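Local coordinates for sortase family protein (Streptococcus agalactiae, PDB 3O0P), which is a pilus-related sortase C that probably acts as a cysteine transpeptidase, linking pilin subunits during pilus assembly in group B Streptococcus, at residues 63-67 with 68-72; 141-145 with 146-150. All blocks are in the same frame, centred on the assembly; numbering follows the deposited sequence.

Interaction 1: 63-67 with 68-72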
# COMPACT_ATOMS: atom_id res chain seq x y z
N MET A 63 -14.37 -5.18 -3.72
CA MET A 63 -14.52 -4.90 -5.15
C MET A 63 -13.20 -5.03 -5.90
O MET A 63 -13.20 -5.29 -7.11
CB MET A 63 -15.14 -3.52 -5.40
CG MET A 63 -14.20 -2.33 -5.28
SD MET A 63 -13.53 -1.94 -3.57
CE MET A 63 -14.97 -1.06 -2.90
N LEU A 64 -12.07 -4.84 -5.23
CA LEU A 64 -10.75 -4.93 -5.87
C LEU A 64 -10.11 -6.30 -5.75
O LEU A 64 -9.03 -6.51 -6.30
CB LEU A 64 -9.79 -3.91 -5.28
CG LEU A 64 -10.08 -2.45 -5.64
CD1 LEU A 64 -9.02 -1.55 -5.02
CD2 LEU A 64 -10.18 -2.22 -7.13
N GLU A 65 -10.77 -7.24 -5.08
CA GLU A 65 -10.16 -8.51 -4.78
C GLU A 65 -10.41 -9.57 -5.84
O GLU A 65 -11.54 -9.82 -6.22
CB GLU A 65 -10.73 -9.07 -3.48
CG GLU A 65 -10.16 -8.40 -2.26
CD GLU A 65 -10.65 -9.03 -0.96
OE1 GLU A 65 -11.43 -10.01 -1.03
OE2 GLU A 65 -10.28 -8.53 0.13
N VAL A 66 -9.33 -10.22 -6.25
CA VAL A 66 -9.40 -11.51 -6.94
C VAL A 66 -8.27 -12.36 -6.36
O VAL A 66 -7.24 -11.83 -5.93
CB VAL A 66 -9.25 -11.40 -8.48
CG1 VAL A 66 -10.43 -10.66 -9.08
CG2 VAL A 66 -7.92 -10.75 -8.86
N SER A 67 -8.52 -13.66 -6.25
CA SER A 67 -7.57 -14.56 -5.61
C SER A 67 -7.17 -14.04 -4.21
O SER A 67 -6.01 -14.19 -3.80
CB SER A 67 -6.33 -14.73 -6.48
OG SER A 67 -5.73 -15.99 -6.25
N GLU A 68 -8.12 -13.42 -3.52
CA GLU A 68 -7.95 -12.98 -2.12
C GLU A 68 -7.11 -11.73 -1.94
O GLU A 68 -6.84 -11.30 -0.81
CB GLU A 68 -7.32 -14.11 -1.29
CG GLU A 68 -8.13 -15.38 -1.30
CD GLU A 68 -7.69 -16.35 -0.23
OE1 GLU A 68 -6.68 -17.05 -0.45
OE2 GLU A 68 -8.33 -16.40 0.84
N LYS A 69 -6.65 -11.18 -3.05
CA LYS A 69 -5.69 -10.08 -3.05
C LYS A 69 -6.23 -8.88 -3.79
O LYS A 69 -7.01 -9.03 -4.73
CB LYS A 69 -4.39 -10.55 -3.74
CG LYS A 69 -3.75 -11.68 -2.97
CD LYS A 69 -2.84 -12.54 -3.80
CE LYS A 69 -2.21 -13.63 -2.92
NZ LYS A 69 -1.50 -14.69 -3.71
N ILE A 70 -5.78 -7.69 -3.40
CA ILE A 70 -6.18 -6.50 -4.13
C ILE A 70 -5.13 -5.90 -5.05
O ILE A 70 -5.38 -4.92 -5.74
CB ILE A 70 -6.73 -5.40 -3.19
CG1 ILE A 70 -5.63 -4.87 -2.26
CG2 ILE A 70 -7.97 -5.92 -2.42
CD1 ILE A 70 -6.03 -3.62 -1.48
N GLY A 71 -3.95 -6.50 -5.08
CA GLY A 71 -2.93 -6.01 -5.97
C GLY A 71 -1.60 -6.63 -5.71
O GLY A 71 -1.48 -7.60 -4.96
N ILE A 72 -0.59 -6.06 -6.35
CA ILE A 72 0.80 -6.47 -6.23
C ILE A 72 1.64 -5.20 -6.09
O ILE A 72 1.47 -4.26 -6.87
CB ILE A 72 1.27 -7.22 -7.48
CG1 ILE A 72 0.41 -8.46 -7.71
CG2 ILE A 72 2.75 -7.56 -7.40
CD1 ILE A 72 0.56 -9.04 -9.09
O HOH W 1 -7.32 -4.69 -7.63
O HOH W 2 -7.46 -8.73 0.03
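V66 and K69 pair across a type I' beta turn, with S67 and E68 at its corners; the turn leads from the loop after helix 22-37 into strand 71-75 of the sortase sheet. Two backbone bonds close it, V66 N to K69 O and K69 N to V66 O, each 3.0 Å long. E65 CA-H also points at K69 O, as I70 CA-H does at L64 O, extending the contact beyond the single bridge. Two waters tie the arms together. One donates to L64 O and I70 O, the other to E65 OE2 and E68 O; the second carboxylate oxygen of E65 is bridged to R62. Apolar contact centres on the CG2 methyl of I70, which meets L64 CB at 3.9 Å. K69 runs out fully extended past S67 O toward D12 and Q9, and S67 OG also bonds D12, fastening the turn to the N-terminal part of the chain. On the opposite arm, E65 keeps CG beside its backbone N (chi1 -77°), which lays that methylene tightly against I70 CG2, 3.3 Å away.

Interaction 2: 141-145 with 146-150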
# COMPACT_ATOMS: atom_id res chain seq x y z
N TYR A 141 5.83 0.25 -8.06
CA TYR A 141 4.71 -0.02 -8.95
C TYR A 141 3.62 -0.78 -8.20
O TYR A 141 3.92 -1.71 -7.46
CB TYR A 141 5.23 -0.85 -10.14
CG TYR A 141 6.45 -0.24 -10.77
CD1 TYR A 141 6.33 0.64 -11.83
CD2 TYR A 141 7.73 -0.50 -10.28
CE1 TYR A 141 7.44 1.24 -12.40
CE2 TYR A 141 8.85 0.10 -10.84
CZ TYR A 141 8.69 0.97 -11.90
OH TYR A 141 9.79 1.56 -12.48
N ILE A 142 2.36 -0.42 -8.44
CA ILE A 142 1.24 -1.17 -7.89
C ILE A 142 0.40 -1.67 -9.04
O ILE A 142 -0.03 -0.88 -9.89
CB ILE A 142 0.38 -0.29 -6.96
CG1 ILE A 142 1.20 0.15 -5.75
CG2 ILE A 142 -0.86 -1.05 -6.49
CD1 ILE A 142 0.58 1.28 -4.97
N GLN A 143 0.18 -2.98 -9.10
CA GLN A 143 -0.74 -3.55 -10.06
C GLN A 143 -2.04 -3.85 -9.37
O GLN A 143 -2.08 -4.49 -8.32
CB GLN A 143 -0.16 -4.81 -10.68
CG GLN A 143 -1.05 -5.40 -11.74
CD GLN A 143 -0.49 -6.67 -12.35
OE1 GLN A 143 0.67 -7.05 -12.13
NE2 GLN A 143 -1.34 -7.36 -13.12
N ASN A 144 -3.13 -3.35 -9.94
CA ASN A 144 -4.48 -3.69 -9.47
C ASN A 144 -5.20 -4.45 -10.58
O ASN A 144 -4.59 -4.84 -11.57
CB ASN A 144 -5.23 -2.43 -9.01
CG ASN A 144 -5.37 -1.40 -10.12
OD1 ASN A 144 -5.68 -1.74 -11.27
ND2 ASN A 144 -5.11 -0.13 -9.80
N ILE A 145 -6.49 -4.71 -10.41
CA ILE A 145 -7.20 -5.55 -11.37
C ILE A 145 -7.22 -4.93 -12.75
O ILE A 145 -7.43 -5.66 -13.72
CB ILE A 145 -8.64 -5.86 -10.94
CG1 ILE A 145 -9.40 -4.59 -10.51
CG2 ILE A 145 -8.67 -6.93 -9.84
CD1 ILE A 145 -10.88 -4.78 -10.36
N LYS A 146 -7.08 -3.61 -12.86
CA LYS A 146 -7.14 -2.94 -14.15
C LYS A 146 -5.79 -2.73 -14.82
O LYS A 146 -5.66 -2.94 -16.02
CB LYS A 146 -7.84 -1.59 -13.99
CG LYS A 146 -7.93 -0.83 -15.32
CD LYS A 146 -8.66 0.49 -15.23
CE LYS A 146 -8.86 1.10 -16.64
NZ LYS A 146 -9.93 0.40 -17.39
N GLU A 147 -4.80 -2.29 -14.06
CA GLU A 147 -3.56 -1.79 -14.69
C GLU A 147 -2.46 -1.68 -13.63
O GLU A 147 -2.70 -1.87 -12.44
CB GLU A 147 -3.83 -0.42 -15.35
CG GLU A 147 -4.26 0.64 -14.36
CD GLU A 147 -4.98 1.83 -14.98
OE1 GLU A 147 -5.18 1.88 -16.22
OE2 GLU A 147 -5.38 2.70 -14.19
N THR A 148 -1.27 -1.35 -14.08
CA THR A 148 -0.16 -1.07 -13.20
C THR A 148 0.07 0.43 -13.17
O THR A 148 0.12 1.09 -14.22
CB THR A 148 1.12 -1.77 -13.69
OG1 THR A 148 0.90 -3.18 -13.70
CG2 THR A 148 2.25 -1.49 -12.76
N ILE A 149 0.17 0.97 -11.97
CA ILE A 149 0.43 2.39 -11.76
C ILE A 149 1.79 2.55 -11.07
O ILE A 149 2.17 1.75 -10.23
CB ILE A 149 -0.74 3.06 -10.99
CG1 ILE A 149 -0.97 2.39 -9.64
CG2 ILE A 149 -2.01 3.01 -11.85
CD1 ILE A 149 -2.05 3.04 -8.79
N ALA A 150 2.50 3.60 -11.43
CA ALA A 150 3.90 3.83 -11.03
C ALA A 150 4.03 5.10 -10.22
O ALA A 150 3.32 6.09 -10.49
CB ALA A 150 4.77 3.92 -12.25
O HOH W 3 -5.75 2.19 -11.48
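N144 OD1 grips two consecutive backbone amides of the turn, K146 N at 2.8 Å and E147 N at 3.0 Å. Neither N-H lies exactly in the amide plane, the E147 donor being tilted further from it. The side chain reaches them because CG sits between the backbone N and the carbonyl carbon (chi1 59°), folding the amide back over the chain that follows. The backbone of N144 closes the same loop, its N donating to E147 O at 2.9 Å. The other end of the amide is held too: ND2 donates to P106 O and to a water that in turn donates to E147 OE2, so the flip of the group is fixed. Farther along, I142 and I149 form a hydrogen-bonded antiparallel pair, N to O both ways at 2.8 Å and almost straight. On their face of the sheet, I149 CG1 rests against I142 CB at 4.0 Å. The other face carries Y141, Q143, T148 and A150. There Q143 CG passes T148 OG1 at 3.5 Å. In the Y141 conformer described, CD1 meets A150 CB at 3.7 Å, the methyl coming in obliquely to the ring. I145 and K146 lean on helix 22-37. The whole is a beta hairpin joining strands 139-143 and 148-159 of the sortase fold, with an Asn side chain bracing its connecting loop.

In the fold
Interactions 1 and 2 are two turns far apart in the chain, in series along it, their centres about 11 Å from each other, that meet along one edge of strand 139-143. I72, in strand 71-75, probably hydrogen-bonds through its O to Q143 N, joining the two in the same sheet. Beside this seam, I145 CG2 packs on V66 CG2 and against L64 O. Both are partly buried and both have sides against helix 22-37, yet each sends a charged residue, E68 or K146, to the surface. Interaction 1 joins its arms by a single bridge and two waters; interaction 2 has a regular strand ladder and closes its loop with a side-chain amide.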